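Local coordinates for protein Glucanase/chitosanase (Paenibacillus fukuinensis, PDB 4ZY9) that binds chitosan through this CBM32 carbohydrate-binding module, one part of a larger chitosanase/glucanase that probably hydrolyses glycosidic bonds in polysaccharides, at residues R62-W67 with I102-F107; S73-Q78 with V115-T120. The protein carries 1 engineered substitution. All blocks are in the same frame, centred on the assembly; numbering follows the deposited sequence. Where two conformers were deposited one is given.

Interaction 1: residues R62-W67 with I102-F107; sequences RVKLNW and IDDITF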
loop_
_atom_site.group_PDB
_atom_site.type_symbol
_atom_site.label_atom_id
_atom_site.label_comp_id
_atom_site.label_asym_id
_atom_site.label_seq_id
_atom_site.Cartn_x
_atom_site.Cartn_y
_atom_site.Cartn_z
ATOM N N ARG A 62 -10.725 4.487 3.390
ATOM C CA ARG A 62 -10.135 5.158 2.234
ATOM C C ARG A 62 -8.623 4.899 2.196
ATOM O O ARG A 62 -7.985 4.911 3.266
ATOM C CB ARG A 62 -10.469 6.630 2.243
ATOM C CG ARG A 62 -9.689 7.470 1.347
ATOM C CD ARG A 62 -9.933 9.009 1.464
ATOM N NE ARG A 62 -9.067 9.815 0.635
ATOM C CZ ARG A 62 -8.488 10.935 1.061
ATOM N NH1 ARG A 62 -8.756 11.486 2.216
ATOM N NH2 ARG A 62 -7.643 11.572 0.222
ATOM N N VAL A 63 -8.096 4.712 1.009
ATOM C CA VAL A 63 -6.649 4.614 0.822
ATOM C C VAL A 63 -6.268 5.507 -0.313
ATOM O O VAL A 63 -6.941 5.545 -1.382
ATOM C CB VAL A 63 -6.225 3.176 0.427
ATOM C CG1 VAL A 63 -4.788 3.075 -0.045
ATOM C CG2 VAL A 63 -6.350 2.259 1.611
ATOM N N LYS A 64 -5.208 6.299 -0.121
ATOM C CA LYS A 64 -4.618 7.105 -1.203
ATOM C C LYS A 64 -3.216 6.618 -1.514
ATOM O O LYS A 64 -2.346 6.483 -0.601
ATOM C CB LYS A 64 -4.634 8.581 -0.850
ATOM C CG LYS A 64 -4.169 9.432 -1.998
ATOM C CD LYS A 64 -4.143 10.964 -1.554
ATOM C CE LYS A 64 -3.237 11.853 -2.388
ATOM N NZ LYS A 64 -2.745 13.186 -1.943
ATOM N N LEU A 65 -2.947 6.344 -2.754
ATOM C CA LEU A 65 -1.636 5.922 -3.286
ATOM C C LEU A 65 -1.027 6.986 -4.162
ATOM O O LEU A 65 -1.747 7.483 -5.112
ATOM C CB LEU A 65 -1.739 4.674 -4.037
ATOM C CG LEU A 65 -2.399 3.471 -3.305
ATOM C CD1 LEU A 65 -2.536 2.280 -4.216
ATOM C CD2 LEU A 65 -1.587 3.047 -2.087
ATOM N N ASN A 66 0.196 7.378 -3.942
ATOM C CA ASN A 66 0.921 8.251 -4.841
ATOM C C ASN A 66 2.037 7.465 -5.473
ATOM O O ASN A 66 3.076 7.201 -4.829
ATOM C CB ASN A 66 1.450 9.437 -4.089
ATOM C CG ASN A 66 2.288 10.383 -4.981
ATOM O OD1 ASN A 66 2.368 10.227 -6.134
ATOM N ND2 ASN A 66 2.780 11.458 -4.333
ATOM N N TRP A 67 1.785 6.954 -6.657
ATOM C CA TRP A 67 2.735 6.129 -7.380
ATOM C C TRP A 67 3.899 6.796 -7.949
ATOM O O TRP A 67 3.755 7.928 -8.490
ATOM C CB TRP A 67 1.992 5.420 -8.507
ATOM C CG TRP A 67 0.928 4.417 -8.122
ATOM C CD1 TRP A 67 -0.371 4.576 -8.147
ATOM C CD2 TRP A 67 1.154 3.050 -7.741
ATOM N NE1 TRP A 67 -1.012 3.445 -7.757
ATOM C CE2 TRP A 67 -0.068 2.507 -7.453
ATOM C CE3 TRP A 67 2.291 2.235 -7.474
ATOM C CZ2 TRP A 67 -0.215 1.144 -7.090
ATOM C CZ3 TRP A 67 2.130 0.945 -7.146
ATOM C CH2 TRP A 67 0.915 0.414 -6.897
ATOM N N ILE A 102 -1.753 9.519 -8.927
ATOM C CA ILE A 102 -2.504 9.361 -7.658
ATOM C C ILE A 102 -3.659 8.462 -7.889
ATOM O O ILE A 102 -4.377 8.622 -8.988
ATOM C CB ILE A 102 -2.998 10.781 -7.196
ATOM C CG1 ILE A 102 -1.799 11.684 -6.931
ATOM C CG2 ILE A 102 -3.903 10.646 -6.038
ATOM C CD1 ILE A 102 -2.068 13.165 -6.791
ATOM N N ASP A 103 -3.877 7.491 -7.012
ATOM C CA ASP A 103 -5.067 6.651 -6.949
ATOM C C ASP A 103 -5.679 6.928 -5.640
ATOM O O ASP A 103 -4.964 6.919 -4.624
ATOM C CB ASP A 103 -4.761 5.189 -7.094
ATOM C CG ASP A 103 -4.350 4.800 -8.488
ATOM O OD1 ASP A 103 -4.488 5.609 -9.447
ATOM O OD2 ASP A 103 -3.809 3.644 -8.575
ATOM N N ASP A 104 -6.937 7.217 -5.510
ATOM C CA ASP A 104 -7.570 7.540 -4.206
ATOM C C ASP A 104 -8.877 6.776 -4.166
ATOM O O ASP A 104 -9.732 7.033 -5.108
ATOM C CB ASP A 104 -7.680 9.053 -4.076
ATOM C CG ASP A 104 -8.038 9.517 -2.707
ATOM O OD1 ASP A 104 -8.561 8.769 -1.898
ATOM O OD2 ASP A 104 -7.939 10.700 -2.495
ATOM N N ILE A 105 -9.057 5.868 -3.249
ATOM C CA ILE A 105 -10.115 4.890 -3.222
ATOM C C ILE A 105 -10.833 4.910 -1.940
ATOM O O ILE A 105 -10.228 4.840 -0.890
ATOM C CB ILE A 105 -9.553 3.454 -3.442
ATOM C CG1 ILE A 105 -8.658 3.362 -4.689
ATOM C CG2 ILE A 105 -10.653 2.409 -3.421
ATOM C CD1 ILE A 105 -7.323 2.716 -4.448
ATOM N N THR A 106 -12.181 5.026 -1.998
ATOM C CA THR A 106 -13.045 4.981 -0.835
ATOM C C THR A 106 -13.932 3.692 -0.869
ATOM O O THR A 106 -14.354 3.313 -1.990
ATOM C CB THR A 106 -13.870 6.283 -0.774
ATOM O OG1 THR A 106 -13.000 7.359 -0.415
ATOM C CG2 THR A 106 -14.895 6.211 0.320
ATOM N N PHE A 107 -14.127 3.093 0.241
ATOM C CA PHE A 107 -14.869 1.829 0.361
ATOM C C PHE A 107 -15.730 1.858 1.603
ATOM O O PHE A 107 -15.579 2.709 2.448
ATOM C CB PHE A 107 -13.940 0.607 0.297
ATOM C CG PHE A 107 -12.664 0.731 1.094
ATOM C CD1 PHE A 107 -11.561 1.277 0.570
ATOM C CD2 PHE A 107 -12.694 0.357 2.381
ATOM C CE1 PHE A 107 -10.433 1.367 1.352
ATOM C CE2 PHE A 107 -11.554 0.454 3.162
ATOM C CZ PHE A 107 -10.450 1.028 2.633
#
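Arg62 reaches diagonally from its own strand to Asp104 on the antiparallel neighbour, two residues from Thr106, which faces it directly. Its CB passes Thr106 OG1 at 3.7 Å, its CG comes within 3.5 Å of Ile105 O, and its CD lies 3.6 Å from Asp104 OD1. The chain is extended, with CG anti to the backbone N (chi1 166°), and this carries the guanidinium side-on to the carboxylate. There Arg62 NE donates to Asp104 OD1 over 2.8 Å, almost straight at 172° and onto the syn lone pair, while its NH2 donates to Asp104 OD2 over 2.9 Å, also from the syn side but tilted out of the carboxylate plane. With the two planes only 21° apart, the paired bonds of this salt bridge hold both groups against rotation. Tyr136 adds a cation-pi contact to the arginine.

Behind the side chains, Val63 and Ile105 exchange backbone hydrogen bonds, as do Leu65 and Asp103. On the other face of the sheet Trp67 NE1 donates to Asp103 OD2 at 2.9 Å; the nitrogen stands well above the carboxylate plane, and the same oxygen is also bonded by Tyr75 OH.

The alternation is instructive: Arg62, Lys64 and Asp104 occupy one face, whereas Val63, Leu65 and Ile105 turn inward against strand 75-80. This amphipathic pair belongs to one sheet of the beta-sandwich of a CBM32 module, a galactose-binding-like fold.

Interaction 2: residues S73-Q78 with V115-T120; sequences SSYTIQ and VRMHGT. Engineered in segment 115-120: Met117 (natural residue Val).
Gln78 OE1 is gripped by two nitrogens of Arg116, whose side chain runs alongside that of the glutamine. Arg116 NH2 donates over 2.7 Å to Gln78 OE1 on a lone pair in the amide plane; Arg116 NE, 3.0 Å from the same OE1, comes from above that plane and makes a more bent bond of 136°. The bend of the arginine at chi3 (72°) brings both N-H groups to the one oxygen, and His118 CD2 lies over the centre of the guanidinium face. With an alanine here in place of Gln78, Arg116 NE and NH2 would probably be left without their shared acceptor, and the guanidinium would be freer to turn.

A water extends the polar pattern along the same face. It lies 2.8 Å from both Thr76 OG1 and His118 ND1, and donates to His118 O, joining two side chains that run side by side. Beneath them, backbone hydrogen bonds link Thr76 with His118 and Gln78 with Arg116 in both directions, and Thr120 N with Ser74 O.

The opposite face is largely apolar. The engineered selenomethionine Met117 sets its SE 3.7 Å from Tyr75 CB and 4.9 Å from the ring centroid, an oblique Met-aromatic contact, while its CG meets Ile77 CD1 at 4.2 Å.

Trp49 and Trp89 add cation-pi contacts to Arg116. Strand 90-95 flanks 75-78 within the sheet, and strands 57-67 and 129-136 pack against the face bearing Ile77 and Met117.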
loop_
_atom_site.group_PDB
_atom_site.type_symbol
_atom_site.label_atom_id
_atom_site.label_comp_id
_atom_site.label_asym_id
_atom_site.label_seq_id
_atom_site.Cartn_x
_atom_site.Cartn_y
_atom_site.Cartn_z
ATOM N N SER A 73 -0.738 -1.761 -12.699
ATOM C CA SER A 73 -1.962 -1.714 -13.444
ATOM C C SER A 73 -2.988 -2.715 -12.942
ATOM O O SER A 73 -4.178 -2.450 -13.143
ATOM C CB SER A 73 -1.705 -1.881 -14.936
ATOM O OG SER A 73 -1.173 -3.136 -15.246
ATOM N N SER A 74 -2.554 -3.827 -12.317
ATOM C CA SER A 74 -3.469 -4.655 -11.617
ATOM C C SER A 74 -3.104 -4.670 -10.167
ATOM O O SER A 74 -1.934 -5.069 -9.924
ATOM C CB SER A 74 -3.584 -6.124 -12.159
ATOM O OG SER A 74 -4.145 -6.145 -13.457
ATOM N N TYR A 75 -3.969 -4.311 -9.277
ATOM C CA TYR A 75 -3.724 -4.426 -7.806
ATOM C C TYR A 75 -4.982 -4.481 -7.107
ATOM O O TYR A 75 -6.090 -4.118 -7.650
ATOM C CB TYR A 75 -2.858 -3.318 -7.296
ATOM C CG TYR A 75 -3.520 -1.928 -7.351
ATOM C CD1 TYR A 75 -4.140 -1.457 -6.197
ATOM C CD2 TYR A 75 -3.372 -1.084 -8.430
ATOM C CE1 TYR A 75 -4.747 -0.191 -6.210
ATOM C CE2 TYR A 75 -3.879 0.224 -8.384
ATOM C CZ TYR A 75 -4.526 0.607 -7.231
ATOM O OH TYR A 75 -5.099 1.884 -7.125
ATOM N N THR A 76 -4.917 -4.913 -5.865
ATOM C CA THR A 76 -6.023 -4.828 -4.912
ATOM C C THR A 76 -5.603 -4.047 -3.704
ATOM O O THR A 76 -4.373 -3.933 -3.384
ATOM C CB THR A 76 -6.499 -6.251 -4.439
ATOM O OG1 THR A 76 -5.349 -6.978 -3.993
ATOM C CG2 THR A 76 -7.037 -7.101 -5.682
ATOM N N ILE A 77 -6.574 -3.527 -3.021
ATOM C CA ILE A 77 -6.447 -3.022 -1.646
ATOM C C ILE A 77 -7.093 -4.013 -0.741
ATOM O O ILE A 77 -8.256 -4.406 -0.996
ATOM C CB ILE A 77 -7.038 -1.593 -1.463
ATOM C CG1 ILE A 77 -6.432 -0.641 -2.401
ATOM C CG2 ILE A 77 -6.904 -1.180 -0.005
ATOM C CD1 ILE A 77 -4.958 -0.410 -2.162
ATOM N N GLN A 78 -6.402 -4.438 0.295
ATOM C CA GLN A 78 -6.907 -5.473 1.208
ATOM C C GLN A 78 -6.747 -5.067 2.622
ATOM O O GLN A 78 -5.837 -4.267 2.959
ATOM C CB GLN A 78 -6.186 -6.781 0.973
ATOM C CG GLN A 78 -6.128 -7.196 -0.487
ATOM C CD GLN A 78 -5.361 -8.461 -0.705
ATOM O OE1 GLN A 78 -4.562 -8.826 0.157
ATOM N NE2 GLN A 78 -5.369 -9.011 -1.937
ATOM N N VAL A 115 -3.339 -2.806 6.395
ATOM C CA VAL A 115 -3.915 -2.412 5.113
ATOM C C VAL A 115 -2.839 -2.673 4.048
ATOM O O VAL A 115 -1.678 -2.214 4.263
ATOM C CB VAL A 115 -4.345 -0.930 5.122
ATOM C CG1 VAL A 115 -4.955 -0.566 3.764
ATOM C CG2 VAL A 115 -5.298 -0.693 6.241
ATOM N N ARG A 116 -3.154 -3.410 3.015
ATOM C CA ARG A 116 -2.221 -3.868 2.032
ATOM C C ARG A 116 -2.568 -3.407 0.633
ATOM O O ARG A 116 -3.745 -3.457 0.253
ATOM C CB ARG A 116 -2.188 -5.401 2.016
ATOM C CG ARG A 116 -1.110 -6.044 1.145
ATOM C CD ARG A 116 -0.714 -7.483 1.464
ATOM N NE ARG A 116 -1.764 -8.431 1.089
ATOM C CZ ARG A 116 -1.541 -9.744 0.844
ATOM N NH1 ARG A 116 -0.328 -10.228 1.026
ATOM N NH2 ARG A 116 -2.514 -10.487 0.429
HETATM N N MSE A 117 -1.576 -3.050 -0.112
HETATM C CA MSE A 117 -1.647 -2.926 -1.598
HETATM C C MSE A 117 -0.976 -4.148 -2.152
HETATM O O MSE A 117 0.228 -4.390 -1.845
HETATM C CB MSE A 117 -0.920 -1.695 -2.042
HETATM C CG MSE A 117 -1.115 -1.318 -3.515
HETATM SE SE MSE A 117 -0.249 -2.577 -4.822
HETATM C CE MSE A 117 1.600 -2.422 -4.273
ATOM N N HIS A 118 -1.699 -5.042 -2.804
ATOM C CA HIS A 118 -1.172 -6.254 -3.414
ATOM C C HIS A 118 -1.234 -6.109 -4.925
ATOM O O HIS A 118 -2.316 -5.947 -5.467
ATOM C CB HIS A 118 -1.953 -7.500 -2.925
ATOM C CG HIS A 118 -1.387 -8.766 -3.357
ATOM N ND1 HIS A 118 -1.624 -9.297 -4.581
ATOM C CD2 HIS A 118 -0.483 -9.566 -2.755
ATOM C CE1 HIS A 118 -0.907 -10.411 -4.726
ATOM N NE2 HIS A 118 -0.205 -10.582 -3.633
ATOM N N GLY A 119 -0.135 -6.134 -5.570
ATOM C CA GLY A 119 -0.043 -5.869 -6.952
ATOM C C GLY A 119 0.327 -7.071 -7.757
ATOM O O GLY A 119 1.283 -7.822 -7.403
ATOM N N THR A 120 -0.329 -7.322 -8.890
ATOM C CA THR A 120 -0.087 -8.470 -9.740
ATOM C C THR A 120 0.359 -8.192 -11.138
ATOM O O THR A 120 0.941 -9.111 -11.786
ATOM C CB THR A 120 -1.297 -9.452 -9.747
ATOM O OG1 THR A 120 -2.379 -8.728 -10.305
ATOM C CG2 THR A 120 -1.639 -9.993 -8.378
HETATM O O HOH W 1 -4.030 -8.540 -5.835
#

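How the interactions relate
From the N terminus the chain meets 62-67 first, then 73-78, which rounds a corner into the strand that pairs in interaction 2. It returns as 102-107 to close a 34-residue loop in interaction 1, and as 115-120 to close a 36-residue loop in interaction 2. Because the segments alternate, the two closures cross rather than nest. Each pairing belongs to a different antiparallel sheet, and the sandwich forms where these sheets meet, their contact centres about 11 Å apart. Between them Ile105 CD1 packs 3.6 Å from Tyr75 OH, Val63 CG2 meets Val115 CG1, and Trp67 CH2 lies 3.8 Å from the engineered Met117 SE.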